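Local coordinates for protein putative transcription regulator (Lactobacillus plantarum, PDB 3K69) that probably regulates transcription by binding DNA through a helix-turn-helix domain, as a dimer resembling the Rrf2 family of regulators, at residues A[74-88]-A[131-144]. Numbering follows the deposited sequence.
With DMS (dimethyl sulfoxide), chain C.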
loop_
_atom_site.group_PDB
_atom_site.type_symbol
_atom_site.label_atom_id
_atom_site.label_comp_id
_atom_site.label_asym_id
_atom_site.label_seq_id
_atom_site.Cartn_x
_atom_site.Cartn_y
_atom_site.Cartn_z
ATOM N N LEU A 74 -15.849 -0.760 21.087
ATOM C CA LEU A 74 -14.625 -0.838 20.275
ATOM C C LEU A 74 -14.149 -2.281 20.078
ATOM O O LEU A 74 -13.616 -2.620 19.031
ATOM C CB LEU A 74 -13.483 -0.049 20.920
ATOM C CG LEU A 74 -13.594 1.466 21.185
ATOM C CD1 LEU A 74 -12.187 2.129 21.230
ATOM C CD2 LEU A 74 -14.472 2.195 20.209
ATOM N N ALA A 75 -14.364 -3.141 21.078
ATOM C CA ALA A 75 -13.954 -4.543 20.972
ATOM C C ALA A 75 -14.709 -5.261 19.846
ATOM O O ALA A 75 -14.212 -6.213 19.298
ATOM C CB ALA A 75 -14.081 -5.287 22.325
ATOM N N ASP A 76 -15.868 -4.747 19.451
ATOM C CA ASP A 76 -16.664 -5.381 18.381
ATOM C C ASP A 76 -16.438 -4.819 16.981
ATOM O O ASP A 76 -17.122 -5.212 16.037
ATOM C CB ASP A 76 -18.156 -5.322 18.753
ATOM C CG ASP A 76 -18.442 -6.046 20.079
ATOM O OD1 ASP A 76 -17.962 -7.179 20.225
ATOM O OD2 ASP A 76 -19.139 -5.507 20.953
HETATM N N MSE A 77 -15.466 -3.923 16.857
HETATM C CA MSE A 77 -15.074 -3.303 15.594
HETATM C C MSE A 77 -13.729 -3.828 15.144
HETATM O O MSE A 77 -12.683 -3.382 15.624
HETATM C CB MSE A 77 -14.972 -1.811 15.762
HETATM C CG MSE A 77 -16.240 -1.229 16.284
HETATM SE SE MSE A 77 -16.078 0.691 16.608
HETATM C CE MSE A 77 -17.874 0.945 17.368
ATOM N N ASN A 78 -13.771 -4.813 14.255
ATOM C CA ASN A 78 -12.569 -5.305 13.621
ATOM C C ASN A 78 -11.872 -4.208 12.820
ATOM O O ASN A 78 -12.479 -3.542 11.960
ATOM C CB ASN A 78 -12.876 -6.493 12.691
ATOM C CG ASN A 78 -11.625 -7.172 12.214
ATOM O OD1 ASN A 78 -11.045 -6.761 11.204
ATOM N ND2 ASN A 78 -11.142 -8.169 12.976
ATOM N N LEU A 79 -10.581 -4.041 13.081
ATOM C CA LEU A 79 -9.784 -3.007 12.455
ATOM C C LEU A 79 -9.653 -3.211 10.947
ATOM O O LEU A 79 -9.626 -2.285 10.204
ATOM C CB LEU A 79 -8.408 -2.937 13.134
ATOM C CG LEU A 79 -7.667 -1.601 13.174
ATOM C CD1 LEU A 79 -8.450 -0.500 13.901
ATOM C CD2 LEU A 79 -6.348 -1.904 13.864
ATOM N N GLY A 80 -9.593 -4.455 10.511
ATOM C CA GLY A 80 -9.569 -4.790 9.134
ATOM C C GLY A 80 -10.844 -4.546 8.399
ATOM O O GLY A 80 -10.806 -4.085 7.277
ATOM N N ASP A 81 -11.969 -4.875 9.019
ATOM C CA ASP A 81 -13.270 -4.451 8.529
ATOM C C ASP A 81 -13.299 -2.934 8.353
ATOM O O ASP A 81 -13.689 -2.451 7.320
ATOM C CB ASP A 81 -14.392 -4.877 9.485
ATOM C CG ASP A 81 -14.650 -6.370 9.467
ATOM O OD1 ASP A 81 -14.182 -7.029 8.516
ATOM O OD2 ASP A 81 -15.328 -6.872 10.398
ATOM N N LEU A 82 -12.854 -2.191 9.341
ATOM C CA LEU A 82 -12.825 -0.724 9.224
ATOM C C LEU A 82 -11.923 -0.232 8.077
ATOM O O LEU A 82 -12.330 0.634 7.274
ATOM C CB LEU A 82 -12.392 -0.106 10.563
ATOM C CG LEU A 82 -12.447 1.422 10.617
ATOM C CD1 LEU A 82 -13.878 1.904 10.310
ATOM C CD2 LEU A 82 -11.893 1.942 12.019
ATOM N N TYR A 83 -10.716 -0.809 7.988
ATOM C CA TYR A 83 -9.737 -0.475 6.934
ATOM C C TYR A 83 -10.357 -0.734 5.543
ATOM O O TYR A 83 -10.268 0.103 4.653
ATOM C CB TYR A 83 -8.405 -1.271 7.103
ATOM C CG TYR A 83 -7.326 -0.776 6.168
ATOM C CD1 TYR A 83 -7.256 -1.227 4.840
ATOM C CD2 TYR A 83 -6.427 0.203 6.581
ATOM C CE1 TYR A 83 -6.315 -0.716 3.959
ATOM C CE2 TYR A 83 -5.452 0.730 5.689
ATOM C CZ TYR A 83 -5.418 0.270 4.378
ATOM O OH TYR A 83 -4.475 0.759 3.481
ATOM N N ASP A 84 -10.975 -1.905 5.388
ATOM C CA ASP A 84 -11.536 -2.314 4.126
ATOM C C ASP A 84 -12.693 -1.405 3.726
ATOM O O ASP A 84 -12.849 -1.078 2.537
ATOM C CB ASP A 84 -11.964 -3.789 4.138
ATOM C CG ASP A 84 -10.799 -4.771 4.337
ATOM O OD1 ASP A 84 -9.586 -4.428 4.166
ATOM O OD2 ASP A 84 -11.123 -5.920 4.710
ATOM N N LEU A 85 -13.481 -0.958 4.710
ATOM C CA LEU A 85 -14.564 -0.017 4.435
ATOM C C LEU A 85 -14.051 1.354 4.018
ATOM O O LEU A 85 -14.517 1.921 3.043
ATOM C CB LEU A 85 -15.518 0.093 5.640
ATOM C CG LEU A 85 -16.742 1.026 5.550
ATOM C CD1 LEU A 85 -17.731 0.592 4.433
ATOM C CD2 LEU A 85 -17.395 1.110 6.950
ATOM N N THR A 86 -13.093 1.891 4.738
ATOM C CA THR A 86 -12.632 3.243 4.495
ATOM C C THR A 86 -11.655 3.336 3.328
ATOM O O THR A 86 -11.543 4.386 2.725
ATOM C CB THR A 86 -12.010 3.855 5.775
ATOM O OG1 THR A 86 -10.874 3.097 6.179
ATOM C CG2 THR A 86 -13.046 3.896 6.921
ATOM N N ILE A 87 -10.931 2.251 3.038
ATOM C CA ILE A 87 -9.965 2.217 1.932
ATOM C C ILE A 87 -10.293 0.973 1.101
ATOM O O ILE A 87 -9.648 -0.032 1.241
ATOM C CB ILE A 87 -8.482 2.252 2.436
ATOM C CG1 ILE A 87 -8.242 3.508 3.278
ATOM C CG2 ILE A 87 -7.473 2.265 1.249
ATOM C CD1 ILE A 87 -6.887 3.609 3.825
ATOM N N PRO A 88 -11.336 1.034 0.252
ATOM C CA PRO A 88 -11.813 -0.221 -0.380
ATOM C C PRO A 88 -10.762 -0.898 -1.294
ATOM O O PRO A 88 -9.914 -0.219 -1.844
ATOM C CB PRO A 88 -13.060 0.219 -1.180
ATOM C CG PRO A 88 -13.396 1.590 -0.696
ATOM C CD PRO A 88 -12.140 2.200 -0.142
ATOM N N TYR A 131 -1.426 -7.750 3.109
ATOM C CA TYR A 131 -1.455 -6.464 3.813
ATOM C C TYR A 131 -2.707 -6.314 4.642
ATOM O O TYR A 131 -2.650 -5.971 5.844
ATOM C CB TYR A 131 -1.320 -5.305 2.813
ATOM C CG TYR A 131 -1.365 -3.920 3.409
ATOM C CD1 TYR A 131 -0.336 -3.463 4.174
ATOM C CD2 TYR A 131 -2.434 -3.056 3.166
ATOM C CE1 TYR A 131 -0.352 -2.182 4.722
ATOM C CE2 TYR A 131 -2.473 -1.802 3.715
ATOM C CZ TYR A 131 -1.429 -1.366 4.508
ATOM O OH TYR A 131 -1.413 -0.123 5.093
ATOM N N ARG A 132 -3.854 -6.561 4.010
ATOM C CA ARG A 132 -5.139 -6.346 4.653
ATOM C C ARG A 132 -5.379 -7.355 5.770
ATOM O O ARG A 132 -5.938 -6.981 6.802
ATOM C CB ARG A 132 -6.261 -6.325 3.621
ATOM C CG ARG A 132 -6.261 -5.078 2.765
ATOM C CD ARG A 132 -7.256 -5.140 1.611
ATOM N NE ARG A 132 -7.118 -3.911 0.828
ATOM C CZ ARG A 132 -7.827 -2.801 1.021
ATOM N NH1 ARG A 132 -8.783 -2.743 1.946
ATOM N NH2 ARG A 132 -7.582 -1.744 0.260
ATOM N N ALA A 133 -4.870 -8.581 5.605
ATOM C CA ALA A 133 -4.883 -9.633 6.665
ATOM C C ALA A 133 -4.278 -9.124 7.973
ATOM O O ALA A 133 -4.717 -9.504 9.058
ATOM C CB ALA A 133 -4.130 -10.957 6.195
ATOM N N TYR A 134 -3.267 -8.272 7.878
ATOM C CA TYR A 134 -2.634 -7.728 9.083
ATOM C C TYR A 134 -3.668 -7.034 10.007
ATOM O O TYR A 134 -3.747 -7.336 11.210
ATOM C CB TYR A 134 -1.479 -6.767 8.748
ATOM C CG TYR A 134 -0.979 -6.041 9.969
ATOM C CD1 TYR A 134 -0.175 -6.704 10.908
ATOM C CD2 TYR A 134 -1.399 -4.756 10.252
ATOM C CE1 TYR A 134 0.227 -6.082 12.044
ATOM C CE2 TYR A 134 -0.965 -4.116 11.383
ATOM C CZ TYR A 134 -0.155 -4.792 12.279
ATOM O OH TYR A 134 0.255 -4.175 13.429
ATOM N N TYR A 135 -4.462 -6.133 9.439
ATOM C CA TYR A 135 -5.433 -5.370 10.218
ATOM C C TYR A 135 -6.556 -6.240 10.762
ATOM O O TYR A 135 -7.028 -5.995 11.863
ATOM C CB TYR A 135 -6.004 -4.230 9.401
ATOM C CG TYR A 135 -4.996 -3.203 8.923
ATOM C CD1 TYR A 135 -4.636 -2.139 9.734
ATOM C CD2 TYR A 135 -4.476 -3.247 7.648
ATOM C CE1 TYR A 135 -3.788 -1.195 9.300
ATOM C CE2 TYR A 135 -3.591 -2.295 7.211
ATOM C CZ TYR A 135 -3.247 -1.273 8.048
ATOM O OH TYR A 135 -2.399 -0.283 7.659
ATOM N N HIS A 136 -6.927 -7.306 10.043
ATOM C CA HIS A 136 -7.966 -8.203 10.538
ATOM C C HIS A 136 -7.682 -8.949 11.839
ATOM O O HIS A 136 -8.623 -9.476 12.454
ATOM C CB HIS A 136 -8.422 -9.191 9.440
ATOM C CG HIS A 136 -9.318 -8.558 8.435
ATOM N ND1 HIS A 136 -10.679 -8.465 8.610
ATOM C CD2 HIS A 136 -9.039 -7.859 7.313
ATOM C CE1 HIS A 136 -11.211 -7.822 7.584
ATOM N NE2 HIS A 136 -10.232 -7.423 6.799
ATOM N N GLN A 137 -6.415 -8.992 12.251
ATOM C CA GLN A 137 -6.020 -9.546 13.533
ATOM C C GLN A 137 -6.492 -8.736 14.718
ATOM O O GLN A 137 -6.498 -9.261 15.814
ATOM C CB GLN A 137 -4.498 -9.622 13.692
ATOM C CG GLN A 137 -3.747 -10.367 12.623
ATOM C CD GLN A 137 -2.276 -10.203 12.826
ATOM O OE1 GLN A 137 -1.702 -9.160 12.507
ATOM N NE2 GLN A 137 -1.654 -11.221 13.407
ATOM N N PHE A 138 -6.830 -7.461 14.526
ATOM C CA PHE A 138 -7.050 -6.544 15.646
ATOM C C PHE A 138 -8.419 -5.931 15.627
ATOM O O PHE A 138 -9.118 -5.955 14.603
ATOM C CB PHE A 138 -6.047 -5.380 15.629
ATOM C CG PHE A 138 -4.619 -5.829 15.613
ATOM C CD1 PHE A 138 -4.071 -6.462 16.711
ATOM C CD2 PHE A 138 -3.853 -5.679 14.485
ATOM C CE1 PHE A 138 -2.746 -6.920 16.684
ATOM C CE2 PHE A 138 -2.557 -6.152 14.450
ATOM C CZ PHE A 138 -2.005 -6.750 15.561
ATOM N N THR A 139 -8.748 -5.302 16.756
ATOM C CA THR A 139 -9.957 -4.508 16.897
ATOM C C THR A 139 -9.587 -3.102 17.285
ATOM O O THR A 139 -8.447 -2.809 17.593
ATOM C CB THR A 139 -10.943 -5.042 17.975
ATOM O OG1 THR A 139 -10.410 -4.800 19.278
ATOM C CG2 THR A 139 -11.266 -6.525 17.786
HETATM N N MSE A 140 -10.600 -2.245 17.296
HETATM C CA MSE A 140 -10.452 -0.894 17.803
HETATM C C MSE A 140 -10.049 -0.868 19.277
HETATM O O MSE A 140 -9.446 0.114 19.697
HETATM C CB MSE A 140 -11.761 -0.088 17.607
HETATM C CG MSE A 140 -11.973 0.474 16.200
HETATM SE SE MSE A 140 -10.604 1.784 15.646
HETATM C CE MSE A 140 -10.959 3.201 17.041
ATOM N N ALA A 141 -10.387 -1.915 20.060
ATOM C CA ALA A 141 -9.949 -2.000 21.443
ATOM C C ALA A 141 -8.430 -2.204 21.506
ATOM O O ALA A 141 -7.784 -1.682 22.373
ATOM C CB ALA A 141 -10.694 -3.158 22.200
ATOM N N ASP A 142 -7.872 -2.998 20.592
ATOM C CA ASP A 142 -6.403 -3.127 20.463
ATOM C C ASP A 142 -5.794 -1.776 20.113
ATOM O O ASP A 142 -4.737 -1.425 20.607
ATOM C CB ASP A 142 -6.036 -4.143 19.382
ATOM C CG ASP A 142 -6.535 -5.550 19.700
ATOM O OD1 ASP A 142 -6.202 -6.047 20.778
ATOM O OD2 ASP A 142 -7.261 -6.162 18.884
ATOM N N LEU A 143 -6.455 -1.009 19.242
ATOM C CA LEU A 143 -5.892 0.263 18.821
ATOM C C LEU A 143 -5.912 1.240 19.979
ATOM O O LEU A 143 -4.940 1.928 20.224
ATOM C CB LEU A 143 -6.584 0.834 17.575
ATOM C CG LEU A 143 -5.916 2.048 16.882
ATOM C CD1 LEU A 143 -6.213 2.040 15.385
ATOM C CD2 LEU A 143 -6.328 3.385 17.512
ATOM N N GLN A 144 -7.007 1.279 20.700
ATOM C CA GLN A 144 -7.084 2.077 21.919
ATOM C C GLN A 144 -6.076 1.672 22.981
ATOM O O GLN A 144 -5.496 2.546 23.651
ATOM C CB GLN A 144 -8.478 2.025 22.490
ATOM C CG GLN A 144 -8.626 2.912 23.723
ATOM C CD GLN A 144 -10.074 3.090 24.067
ATOM O OE1 GLN A 144 -10.706 2.140 24.471
ATOM N NE2 GLN A 144 -10.609 4.284 23.871
HETATM S S DMS C . -2.560 3.366 5.155
HETATM O O DMS C . -2.897 2.554 3.597
HETATM C C1 DMS C . -0.835 3.852 5.338
HETATM C C2 DMS C . -3.314 5.026 5.108
HETATM O O HOH W 1 -7.895 -4.679 6.223
#
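L79 CD1 touches both M140 SE (3.6 Å) and L143 CD1, the centre of an apolar seam that joins helix 79-86 of this HTH-family regulator to the end of helix 111-136 and the start of helix 140-148. M140, bent at chi2 and chi3 (both -63°), curls its selenium back to L79 and L82. Farther along helix 79-86, Y83 and Y135 form an offset stack, centroids 4.4 Å apart, and Y131 makes an offset edge-to-face pair with Y83, its CE2 close to Y83 OH; F124 of the second subunit packs on Y135, bringing the cluster to the dimer interface. G80, lacking a side chain, sets its CA over the centre of the H136 ring, a CH-pi contact. Where the backbones bridge at N78 and T139, L79 N donates to F138 O and M140 N to M77 O. The N78 amide works twice: OD1 caps helix 79-86, while ND2 reaches H136 O almost straight (174°). At the polar edge D84 splits its carboxylate, OD2 taking H136 NE2 at 2.7 Å and OD1 the salt bridge from R132 NH1. Extended from CG to NE, R132 also bonds I87 O through NH1 and NH2, while NE pairs with D128. A leucine in place of R132 would probably leave D84 OD1 and D128 without their cationic mate and I87 O without both donors. I87 O lies in the guanidinium plane, met end-on by R132 NH1 and NH2, each at 2.9 Å.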